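DUF5625 domain-containing protein (Sulfurospirillum deleyianum, PDB 3NKG) is of unknown function but has a beta-sandwich fold probably related to galactose-binding domains, so a ligand-binding role is possible. Local coordinates at residues Y145-E150 and V163-Y168; R77-E82 and Y91-T96; H105-N108 and T112-L115; R53-L58 and K124-G129. One frame throughout, in Å; residues are numbered along the deposited sequence.

The four contacts run from the turn end of a hairpin, through the core of a two-sheet beta sandwich, to the helices and loops at its other end. Contact 1 joins the two sheets in the core. Contact 3, about 16 Å from contact 1, centre to centre, is the turn end of a hairpin in one of those sheets, and Ile146 N lies 2.7 Å from His105 O in a probable hydrogen bond between neighbouring strands. Contacts 2 and 4 lie across the chain's centre, their own centres about 10 Å apart; there Thr96 N approaches Phe57 O at 2.8 Å, again a probable hydrogen bond. Contact 4 holds one acetate, contact 3 another; both probably come from the crystallisation liquor, and no active site is known.

Contact 1 (Y145-E150 and V163-Y168); sequences YIFRIE and VDFTIY
Phe147 and Ile149 face Phe165 and Ile167 in two crossed aromatic-aliphatic pairs: each strand offers one ring and one branched chain, and each ring receives the aliphatic bump of the other strand. Ile167 comes at Phe147 from the opposite direction, its nearly extended end (chi2 153°) setting CD1 over one ring face, offset toward the rim and 3.9 Å from Phe147 CE2. Ile149 sits more centrally, with CG1 only 7° off the normal of the Phe165 ring and 3.9 Å from its centroid. Its CG1-CD1 bond is turned away from a staggered position, which lays CD1 3.8 Å from Phe165 CD2, so that two successive carbons cover that ring. Between the pairs, Phe147 CD2 meets Phe165 CE2 at 4.1 Å; the two aromatic side chains run at about a right angle and fill the seam. The axes of the two short strands approach to 10.2 Å, with 146° between their N-to-C directions, so they run roughly antiparallel at the face-to-face spacing of a beta sandwich. Phe and Ile are long enough to span it. All four are buried, and with CH-pi and dispersion contacts alone joining them, the two sheets are held here by the hydrophobic effect and close fit.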
# COMPACT_ATOMS: atom_id res chain seq x y z
N TYR A 145 16.95 -5.03 -8.89
CA TYR A 145 15.68 -4.92 -9.61
C TYR A 145 15.32 -3.46 -9.90
O TYR A 145 15.75 -2.54 -9.19
CB TYR A 145 14.55 -5.55 -8.77
CG TYR A 145 14.79 -7.00 -8.42
CD1 TYR A 145 15.51 -7.36 -7.28
CD2 TYR A 145 14.31 -8.01 -9.25
CE1 TYR A 145 15.73 -8.68 -6.96
CE2 TYR A 145 14.53 -9.34 -8.95
CZ TYR A 145 15.24 -9.67 -7.80
OH TYR A 145 15.48 -10.99 -7.50
N ILE A 146 14.54 -3.25 -10.96
CA ILE A 146 13.89 -1.97 -11.17
C ILE A 146 12.40 -2.12 -10.85
O ILE A 146 11.69 -2.91 -11.48
CB ILE A 146 14.05 -1.49 -12.61
CG1 ILE A 146 15.55 -1.41 -12.97
CG2 ILE A 146 13.31 -0.16 -12.83
CD1 ILE A 146 16.34 -0.65 -11.96
N PHE A 147 11.94 -1.35 -9.87
CA PHE A 147 10.52 -1.29 -9.56
C PHE A 147 9.92 -0.04 -10.18
O PHE A 147 10.41 1.06 -9.98
CB PHE A 147 10.33 -1.25 -8.05
CG PHE A 147 10.37 -2.59 -7.38
CD1 PHE A 147 11.55 -3.32 -7.31
CD2 PHE A 147 9.21 -3.12 -6.80
CE1 PHE A 147 11.59 -4.57 -6.68
CE2 PHE A 147 9.24 -4.35 -6.17
CZ PHE A 147 10.43 -5.08 -6.10
N ARG A 148 8.86 -0.22 -10.94
CA ARG A 148 8.12 0.92 -11.45
C ARG A 148 6.73 0.85 -10.83
O ARG A 148 6.06 -0.18 -10.88
CB ARG A 148 8.05 0.84 -12.96
CG ARG A 148 7.29 1.97 -13.61
CD ARG A 148 7.18 1.71 -15.10
NE ARG A 148 6.10 2.50 -15.68
CZ ARG A 148 6.28 3.44 -16.60
NH1 ARG A 148 5.22 4.10 -17.07
NH2 ARG A 148 7.50 3.72 -17.05
N ILE A 149 6.31 1.96 -10.22
CA ILE A 149 5.03 2.00 -9.52
C ILE A 149 4.20 3.14 -10.10
O ILE A 149 4.64 4.28 -10.11
CB ILE A 149 5.17 2.20 -7.99
CG1 ILE A 149 6.06 1.11 -7.38
CG2 ILE A 149 3.76 2.19 -7.32
CD1 ILE A 149 7.53 1.49 -7.24
N GLU A 150 3.01 2.80 -10.60
CA GLU A 150 2.13 3.75 -11.24
C GLU A 150 0.80 3.79 -10.50
O GLU A 150 0.17 2.75 -10.27
CB GLU A 150 1.91 3.39 -12.71
CG GLU A 150 0.79 4.21 -13.38
CD GLU A 150 0.72 4.06 -14.92
OE1 GLU A 150 1.44 3.21 -15.49
OE2 GLU A 150 -0.06 4.82 -15.57
N VAL A 163 2.51 9.62 0.97
CA VAL A 163 2.29 8.18 0.93
C VAL A 163 3.59 7.52 0.44
O VAL A 163 4.20 8.00 -0.52
CB VAL A 163 1.16 7.83 -0.05
CG1 VAL A 163 1.05 6.33 -0.22
CG2 VAL A 163 -0.17 8.46 0.39
N ASP A 164 4.02 6.45 1.11
CA ASP A 164 5.20 5.68 0.70
C ASP A 164 4.79 4.32 0.16
O ASP A 164 3.98 3.62 0.78
CB ASP A 164 6.13 5.44 1.89
CG ASP A 164 6.91 6.67 2.29
OD1 ASP A 164 7.25 7.48 1.41
OD2 ASP A 164 7.20 6.82 3.49
N PHE A 165 5.31 3.95 -1.00
CA PHE A 165 5.37 2.55 -1.38
C PHE A 165 6.57 1.92 -0.66
O PHE A 165 7.70 2.41 -0.76
CB PHE A 165 5.51 2.40 -2.89
CG PHE A 165 5.73 1.00 -3.35
CD1 PHE A 165 4.64 0.15 -3.57
CD2 PHE A 165 6.99 0.52 -3.59
CE1 PHE A 165 4.84 -1.15 -4.00
CE2 PHE A 165 7.19 -0.79 -4.03
CZ PHE A 165 6.11 -1.62 -4.22
N THR A 166 6.32 0.85 0.08
CA THR A 166 7.36 0.26 0.93
C THR A 166 7.55 -1.25 0.72
O THR A 166 6.58 -2.00 0.62
CB THR A 166 7.09 0.58 2.40
OG1 THR A 166 7.27 1.98 2.60
CG2 THR A 166 8.04 -0.17 3.32
N ILE A 167 8.81 -1.67 0.64
CA ILE A 167 9.17 -3.09 0.56
C ILE A 167 9.88 -3.47 1.84
O ILE A 167 10.91 -2.87 2.20
CB ILE A 167 10.10 -3.37 -0.64
CG1 ILE A 167 9.50 -2.81 -1.92
CG2 ILE A 167 10.38 -4.89 -0.82
CD1 ILE A 167 10.52 -2.45 -2.96
N TYR A 168 9.34 -4.44 2.56
CA TYR A 168 10.08 -4.95 3.71
C TYR A 168 9.99 -6.48 3.82
O TYR A 168 9.05 -7.11 3.32
CB TYR A 168 9.68 -4.23 5.01
CG TYR A 168 8.31 -4.61 5.53
CD1 TYR A 168 8.17 -5.47 6.61
CD2 TYR A 168 7.16 -4.09 4.96
CE1 TYR A 168 6.91 -5.82 7.09
CE2 TYR A 168 5.90 -4.44 5.43
CZ TYR A 168 5.78 -5.31 6.50
OH TYR A 168 4.53 -5.66 6.98

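Contact 2 (R77-E82 and Y91-T96); sequences RLAKSE and YDCDGT
Tyr91 and Cys93 converge on Ala79 through different first torsions. In Tyr91, chi1 of -178° sends CG directly away from the backbone N and lays the ring against Ala79 of the helix, while in Cys93, chi1 of -70° puts SG beside its own N and on the same methyl. Ala79 CB is the one group of 77-82 that touches the loop, 4.0 Å from Tyr91 CE2 and 3.9 Å from Cys93 SG. It comes to the ring obliquely, near the CD2-CE2 bond. Alanine suits the place: Ala79 CA lies 7.3 Å from Cys93 CA, so a lone methyl bridges the interval. Tyrosine supplies a broad apolar flank and a polar end, and cysteine a compact, polarisable sulfur in a buried position.

The loop is shaped to present these two groups. Asp92 to Gly95 form a type I beta turn, closed by Gly95 N bonding to Asp92 O. Asp92 also makes an Asx turn, its OD1 accepting from Asp94 N at 2.8 Å, met on the anti side of the carboxylate and somewhat out of its plane. Gly95 takes the positive phi that ends the turn.

Around this patch Phe60 adds apolar cover and several hydrogen bonds tie the loop down. Tyr91 OH bonds to Lys56 O on helix 49-58, Cys93 pairs through its backbone with Phe60 and Asn61, and the loop running on into strand 98-107 is thereby fastened between helices 76-83 and 49-58.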
# COMPACT_ATOMS: atom_id res chain seq x y z
N ARG A 77 -22.02 -1.16 11.23
CA ARG A 77 -22.28 -0.65 12.59
C ARG A 77 -21.00 -0.25 13.34
O ARG A 77 -20.97 0.78 14.01
CB ARG A 77 -23.05 -1.65 13.43
CG ARG A 77 -24.49 -1.78 13.07
CD ARG A 77 -25.20 -2.66 14.08
NE ARG A 77 -26.45 -3.16 13.55
CZ ARG A 77 -27.26 -3.99 14.21
NH1 ARG A 77 -26.94 -4.41 15.43
NH2 ARG A 77 -28.38 -4.40 13.62
N LEU A 78 -19.96 -1.06 13.23
CA LEU A 78 -18.72 -0.77 13.96
C LEU A 78 -17.96 0.38 13.32
O LEU A 78 -17.45 1.24 14.03
CB LEU A 78 -17.79 -1.98 13.98
CG LEU A 78 -17.67 -2.77 15.27
CD1 LEU A 78 -16.58 -3.82 15.10
CD2 LEU A 78 -17.38 -1.87 16.50
N ALA A 79 -17.88 0.38 12.00
CA ALA A 79 -17.30 1.51 11.29
C ALA A 79 -18.05 2.79 11.66
O ALA A 79 -17.45 3.84 11.75
CB ALA A 79 -17.36 1.29 9.78
N LYS A 80 -19.36 2.71 11.81
CA LYS A 80 -20.15 3.90 12.17
C LYS A 80 -19.82 4.35 13.60
O LYS A 80 -19.70 5.56 13.90
CB LYS A 80 -21.65 3.63 11.98
CG LYS A 80 -22.53 4.85 12.19
CD LYS A 80 -22.24 5.95 11.16
CE LYS A 80 -23.12 7.18 11.49
NZ LYS A 80 -23.07 8.21 10.41
N SER A 81 -19.64 3.39 14.50
CA SER A 81 -19.23 3.70 15.86
C SER A 81 -17.86 4.38 15.88
O SER A 81 -17.64 5.34 16.63
CB SER A 81 -19.22 2.45 16.73
OG SER A 81 -20.53 1.97 16.94
N GLU A 82 -16.93 3.90 15.07
CA GLU A 82 -15.59 4.50 14.99
C GLU A 82 -15.61 5.90 14.35
O GLU A 82 -15.00 6.83 14.87
CB GLU A 82 -14.62 3.61 14.21
CG GLU A 82 -14.39 2.19 14.77
CD GLU A 82 -13.49 2.14 16.03
OE1 GLU A 82 -13.13 3.21 16.57
OE2 GLU A 82 -13.15 1.01 16.47
N TYR A 91 -21.40 3.23 3.14
CA TYR A 91 -19.97 3.03 3.35
C TYR A 91 -19.62 1.55 3.17
O TYR A 91 -20.28 0.68 3.75
CB TYR A 91 -19.52 3.48 4.77
CG TYR A 91 -18.02 3.32 5.01
CD1 TYR A 91 -17.11 4.12 4.32
CD2 TYR A 91 -17.52 2.33 5.86
CE1 TYR A 91 -15.73 3.98 4.50
CE2 TYR A 91 -16.12 2.16 6.05
CZ TYR A 91 -15.23 3.00 5.37
OH TYR A 91 -13.87 2.87 5.54
N ASP A 92 -18.55 1.30 2.41
CA ASP A 92 -18.00 -0.04 2.16
C ASP A 92 -16.75 -0.27 3.01
O ASP A 92 -15.74 0.41 2.83
CB ASP A 92 -17.61 -0.15 0.67
CG ASP A 92 -17.27 -1.58 0.24
OD1 ASP A 92 -16.63 -2.32 1.00
OD2 ASP A 92 -17.66 -1.98 -0.89
N CYS A 93 -16.81 -1.23 3.93
CA CYS A 93 -15.65 -1.52 4.81
C CYS A 93 -14.38 -2.02 4.13
O CYS A 93 -13.32 -2.07 4.75
CB CYS A 93 -16.05 -2.42 5.98
SG CYS A 93 -17.11 -1.46 7.09
N ASP A 94 -14.46 -2.33 2.84
CA ASP A 94 -13.25 -2.56 2.08
C ASP A 94 -12.44 -1.27 1.86
O ASP A 94 -11.31 -1.34 1.44
CB ASP A 94 -13.56 -3.24 0.74
CG ASP A 94 -13.66 -4.76 0.86
OD1 ASP A 94 -13.32 -5.32 1.94
OD2 ASP A 94 -14.05 -5.41 -0.13
N GLY A 95 -13.02 -0.10 2.14
CA GLY A 95 -12.34 1.15 1.89
C GLY A 95 -12.34 1.59 0.43
O GLY A 95 -13.02 1.00 -0.41
N THR A 96 -11.58 2.63 0.12
CA THR A 96 -11.49 3.12 -1.24
C THR A 96 -10.52 2.26 -2.03
O THR A 96 -9.37 2.06 -1.62
CB THR A 96 -11.03 4.57 -1.28
OG1 THR A 96 -12.02 5.37 -0.66
CG2 THR A 96 -10.82 5.05 -2.72

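Contact 3 (H105-N108 and T112-L115); sequences HQIN and TKKL. With ACY (acetic acid), chain F.
Asn108 holds Thr112 twice, once through the main chain and once through the side chain, just where the two strands give way to their connecting turn. Asn108 N donates to Thr112 O at 2.8 Å. Beside it, Asn108 ND2 reaches Thr112 OG1 at 2.9 Å; the bond is almost straight (173°), and the hydroxyl oxygen lies practically in the amide plane, the favourable direction for an amide N-H. The threonine hydroxyl is brought there by chi1 of 60°, which sets OG1 between the backbone N and the carbonyl carbon. Asp110 OD1, in the turn, is its second partner. Asparagine and threonine suit these positions because both are short, polar and able to bond close to the backbone.

Further along, Gln106 and Lys114 form a hydrogen-bonded pair, Gln106 N to Lys114 O at 2.8 Å and Lys114 N to Gln106 O at 2.9 Å. On the opposite face of the sheet from their side chains lies the non-hydrogen-bonded pair His105 and Leu115. Here Leu115 CD1 rests over one face of the imidazole, offset toward the rim and 3.6 Å from His105 CE1, a CH-pi contact on a largely exposed surface. Lys114 bends at chi2 and leads away from the hairpin, where NZ hydrogen-bonds at 2.6 Å to O of an acetate probably taken up from the crystallisation liquor; a flexible, probably charged chain is at home at this solvent edge.

With paired backbone bonds closed by a three-residue connection, this is the turn end of an antiparallel beta hairpin, strands 98-107 and 113-123, whose second strand borders one sheet of the sandwich.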
# COMPACT_ATOMS: atom_id res chain seq x y z
N HIS A 105 11.49 -5.29 -13.22
CA HIS A 105 12.57 -5.87 -14.02
C HIS A 105 13.74 -6.32 -13.15
O HIS A 105 14.14 -5.62 -12.22
CB HIS A 105 13.10 -4.87 -15.03
CG HIS A 105 12.16 -4.60 -16.16
ND1 HIS A 105 11.08 -3.75 -16.03
CD2 HIS A 105 12.14 -5.05 -17.43
CE1 HIS A 105 10.43 -3.70 -17.18
NE2 HIS A 105 11.06 -4.48 -18.05
N GLN A 106 14.30 -7.48 -13.47
CA GLN A 106 15.54 -7.88 -12.81
C GLN A 106 16.69 -7.38 -13.67
O GLN A 106 16.62 -7.46 -14.89
CB GLN A 106 15.60 -9.40 -12.63
CG GLN A 106 16.93 -9.94 -12.11
CD GLN A 106 16.80 -11.36 -11.54
OE1 GLN A 106 16.10 -12.21 -12.08
NE2 GLN A 106 17.49 -11.61 -10.43
N ILE A 107 17.72 -6.85 -13.04
CA ILE A 107 18.93 -6.46 -13.76
C ILE A 107 19.85 -7.68 -13.89
O ILE A 107 20.26 -8.24 -12.88
CB ILE A 107 19.66 -5.35 -13.01
CG1 ILE A 107 18.71 -4.16 -12.78
CG2 ILE A 107 20.91 -4.94 -13.81
CD1 ILE A 107 19.40 -2.94 -12.23
N ASN A 108 20.15 -8.11 -15.11
CA ASN A 108 20.97 -9.30 -15.32
C ASN A 108 22.46 -9.01 -15.14
O ASN A 108 22.89 -7.85 -15.06
CB ASN A 108 20.75 -9.94 -16.71
CG ASN A 108 19.33 -10.47 -16.90
OD1 ASN A 108 18.78 -11.15 -16.03
ND2 ASN A 108 18.74 -10.20 -18.07
N THR A 112 21.59 -6.31 -19.02
CA THR A 112 20.27 -6.33 -19.66
C THR A 112 19.19 -6.41 -18.57
O THR A 112 19.48 -6.75 -17.41
CB THR A 112 20.07 -7.49 -20.68
OG1 THR A 112 20.25 -8.78 -20.06
CG2 THR A 112 21.05 -7.36 -21.87
N LYS A 113 17.97 -6.08 -18.93
CA LYS A 113 16.86 -6.11 -17.98
C LYS A 113 15.85 -7.17 -18.41
O LYS A 113 15.54 -7.30 -19.58
CB LYS A 113 16.23 -4.72 -17.85
CG LYS A 113 17.02 -3.83 -16.91
CD LYS A 113 17.51 -2.55 -17.57
CE LYS A 113 18.48 -1.79 -16.67
NZ LYS A 113 19.93 -2.05 -16.97
N LYS A 114 15.39 -7.95 -17.45
CA LYS A 114 14.41 -9.00 -17.72
C LYS A 114 13.12 -8.61 -17.01
O LYS A 114 13.13 -8.40 -15.80
CB LYS A 114 14.92 -10.32 -17.15
CG LYS A 114 13.92 -11.45 -17.18
CD LYS A 114 13.49 -11.79 -18.59
CE LYS A 114 12.62 -13.05 -18.60
NZ LYS A 114 12.04 -13.34 -19.93
N LEU A 115 12.01 -8.51 -17.75
CA LEU A 115 10.70 -8.23 -17.12
C LEU A 115 10.28 -9.47 -16.35
O LEU A 115 10.15 -10.53 -16.94
CB LEU A 115 9.66 -7.92 -18.19
CG LEU A 115 8.20 -7.70 -17.76
CD1 LEU A 115 8.08 -6.46 -16.85
CD2 LEU A 115 7.33 -7.55 -19.02
C ACY F . 10.67 -11.65 -22.75
O ACY F . 11.61 -12.40 -22.35
OXT ACY F . 9.74 -11.22 -22.02
CH3 ACY F . 10.67 -11.24 -24.19

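Contact 4 (R53-L58 and K124-G129); sequences RVWKFL and KGNGSG. With ACY (acetic acid), chain C.
Trp55 and Asn126 meet where the C-terminal end of helix 49-58 lies against a loop joining two strands of the beta sandwich, 113-123 and 132-140. Their planes are inclined by 59°, so the amide neither stacks on the indole nor lies level with it. Asn126 ND2 comes in obliquely near the pyrrole side, 3.4 Å from Trp55 NE1; both are donors, so the approach is packing and not a hydrogen bond. ND2 has two acceptors: Gly59 O and an acetate, whose O lies 3.0 Å from Asn126 ND2 at a fairly straight 161°. With CG opposite the backbone N (chi1 -177°), the asparagine chain extends toward the helix and can present its NH2 to both.

The acetate is probably from the crystallisation liquor. Its CH3 sits above one face of the indole, 4.1 Å from Trp55 CG, while its polar end is turned to Asn126 and to Tyr131 N. The indole face suits the methyl, and the amide N-H groups suit the carboxylate oxygens; the spot may mark a pocket. Phe60 stacks on the tryptophan ring.

Leu58, a buried aliphatic residue at the helix end, lies beside Gly125; its CB is 4.2 Å from Gly125 O. Glycine fits there because, at its positive phi, a CB would press against the preceding carbonyl. Leu58 O and Gly125 O, two acceptors, approach to 3.1 Å, a closeness probably made tolerable by Arg133, whose NH2 bonds to Leu58 O and whose NE bonds to Gly125 O.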
# COMPACT_ATOMS: atom_id res chain seq x y z
N ARG A 53 -9.99 10.24 9.06
CA ARG A 53 -10.24 10.36 7.63
C ARG A 53 -9.42 9.34 6.88
O ARG A 53 -9.87 8.78 5.88
CB ARG A 53 -9.89 11.74 7.10
CG ARG A 53 -10.62 12.87 7.80
CD ARG A 53 -10.30 14.17 7.09
NE ARG A 53 -11.31 15.18 7.34
CZ ARG A 53 -11.08 16.33 7.97
NH1 ARG A 53 -9.86 16.60 8.41
NH2 ARG A 53 -12.07 17.20 8.15
N VAL A 54 -8.20 9.10 7.36
CA VAL A 54 -7.34 8.12 6.70
C VAL A 54 -7.86 6.71 6.92
O VAL A 54 -7.86 5.91 5.99
CB VAL A 54 -5.86 8.24 7.11
CG1 VAL A 54 -5.08 7.05 6.56
CG2 VAL A 54 -5.27 9.55 6.59
N TRP A 55 -8.29 6.42 8.15
CA TRP A 55 -8.98 5.17 8.41
C TRP A 55 -10.17 4.98 7.45
O TRP A 55 -10.36 3.94 6.85
CB TRP A 55 -9.49 5.17 9.84
CG TRP A 55 -9.69 3.83 10.37
CD1 TRP A 55 -9.72 2.65 9.67
CD2 TRP A 55 -9.89 3.49 11.74
NE1 TRP A 55 -9.92 1.59 10.53
CE2 TRP A 55 -10.03 2.08 11.81
CE3 TRP A 55 -9.99 4.24 12.92
CZ2 TRP A 55 -10.25 1.42 13.01
CZ3 TRP A 55 -10.19 3.57 14.11
CH2 TRP A 55 -10.33 2.18 14.15
N LYS A 56 -10.98 6.02 7.32
CA LYS A 56 -12.14 5.94 6.43
C LYS A 56 -11.74 5.52 5.01
O LYS A 56 -12.35 4.62 4.40
CB LYS A 56 -12.87 7.28 6.41
CG LYS A 56 -13.96 7.36 5.33
CD LYS A 56 -14.69 8.71 5.42
CE LYS A 56 -15.27 9.14 4.08
NZ LYS A 56 -15.86 10.52 4.21
N PHE A 57 -10.70 6.18 4.48
CA PHE A 57 -10.16 5.90 3.14
C PHE A 57 -9.64 4.45 3.02
O PHE A 57 -9.89 3.77 2.03
CB PHE A 57 -9.02 6.90 2.84
CG PHE A 57 -8.47 6.81 1.44
CD1 PHE A 57 -7.41 5.98 1.14
CD2 PHE A 57 -9.05 7.56 0.41
CE1 PHE A 57 -6.90 5.89 -0.18
CE2 PHE A 57 -8.56 7.48 -0.90
CZ PHE A 57 -7.47 6.64 -1.20
N LEU A 58 -8.85 4.01 4.00
CA LEU A 58 -8.30 2.64 4.00
C LEU A 58 -9.36 1.53 4.09
O LEU A 58 -9.23 0.48 3.45
CB LEU A 58 -7.29 2.46 5.15
CG LEU A 58 -5.97 3.23 5.01
CD1 LEU A 58 -5.07 3.09 6.25
CD2 LEU A 58 -5.26 2.75 3.75
N LYS A 124 -7.12 -2.76 -1.58
CA LYS A 124 -8.25 -2.45 -0.73
C LYS A 124 -7.88 -2.81 0.70
O LYS A 124 -6.93 -3.54 0.94
CB LYS A 124 -9.47 -3.27 -1.15
CG LYS A 124 -9.17 -4.77 -1.19
CD LYS A 124 -10.43 -5.59 -1.40
CE LYS A 124 -10.07 -7.07 -1.53
NZ LYS A 124 -11.22 -7.89 -1.99
N GLY A 125 -8.66 -2.31 1.64
CA GLY A 125 -8.53 -2.81 2.99
C GLY A 125 -7.44 -2.15 3.81
O GLY A 125 -6.70 -1.26 3.39
N ASN A 126 -7.36 -2.66 5.02
CA ASN A 126 -6.59 -2.05 6.07
C ASN A 126 -5.43 -3.01 6.37
O ASN A 126 -5.66 -4.11 6.84
CB ASN A 126 -7.55 -1.91 7.25
CG ASN A 126 -6.95 -1.22 8.43
OD1 ASN A 126 -6.01 -1.73 9.04
ND2 ASN A 126 -7.50 -0.06 8.77
N GLY A 127 -4.20 -2.59 6.10
CA GLY A 127 -3.01 -3.41 6.33
C GLY A 127 -2.59 -3.64 7.78
O GLY A 127 -3.16 -3.07 8.71
N SER A 128 -1.57 -4.47 7.97
CA SER A 128 -1.17 -4.89 9.31
C SER A 128 -0.64 -3.74 10.18
O SER A 128 -1.04 -3.60 11.33
CB SER A 128 -0.13 -6.02 9.23
OG SER A 128 0.06 -6.59 10.51
N GLY A 129 0.27 -2.93 9.64
CA GLY A 129 0.85 -1.84 10.42
C GLY A 129 -0.06 -0.63 10.65
O GLY A 129 -1.27 -0.69 10.44
C ACY C . -5.17 2.24 11.42
O ACY C . -5.88 1.38 10.83
OXT ACY C . -3.97 2.12 11.82
CH3 ACY C . -5.83 3.55 11.67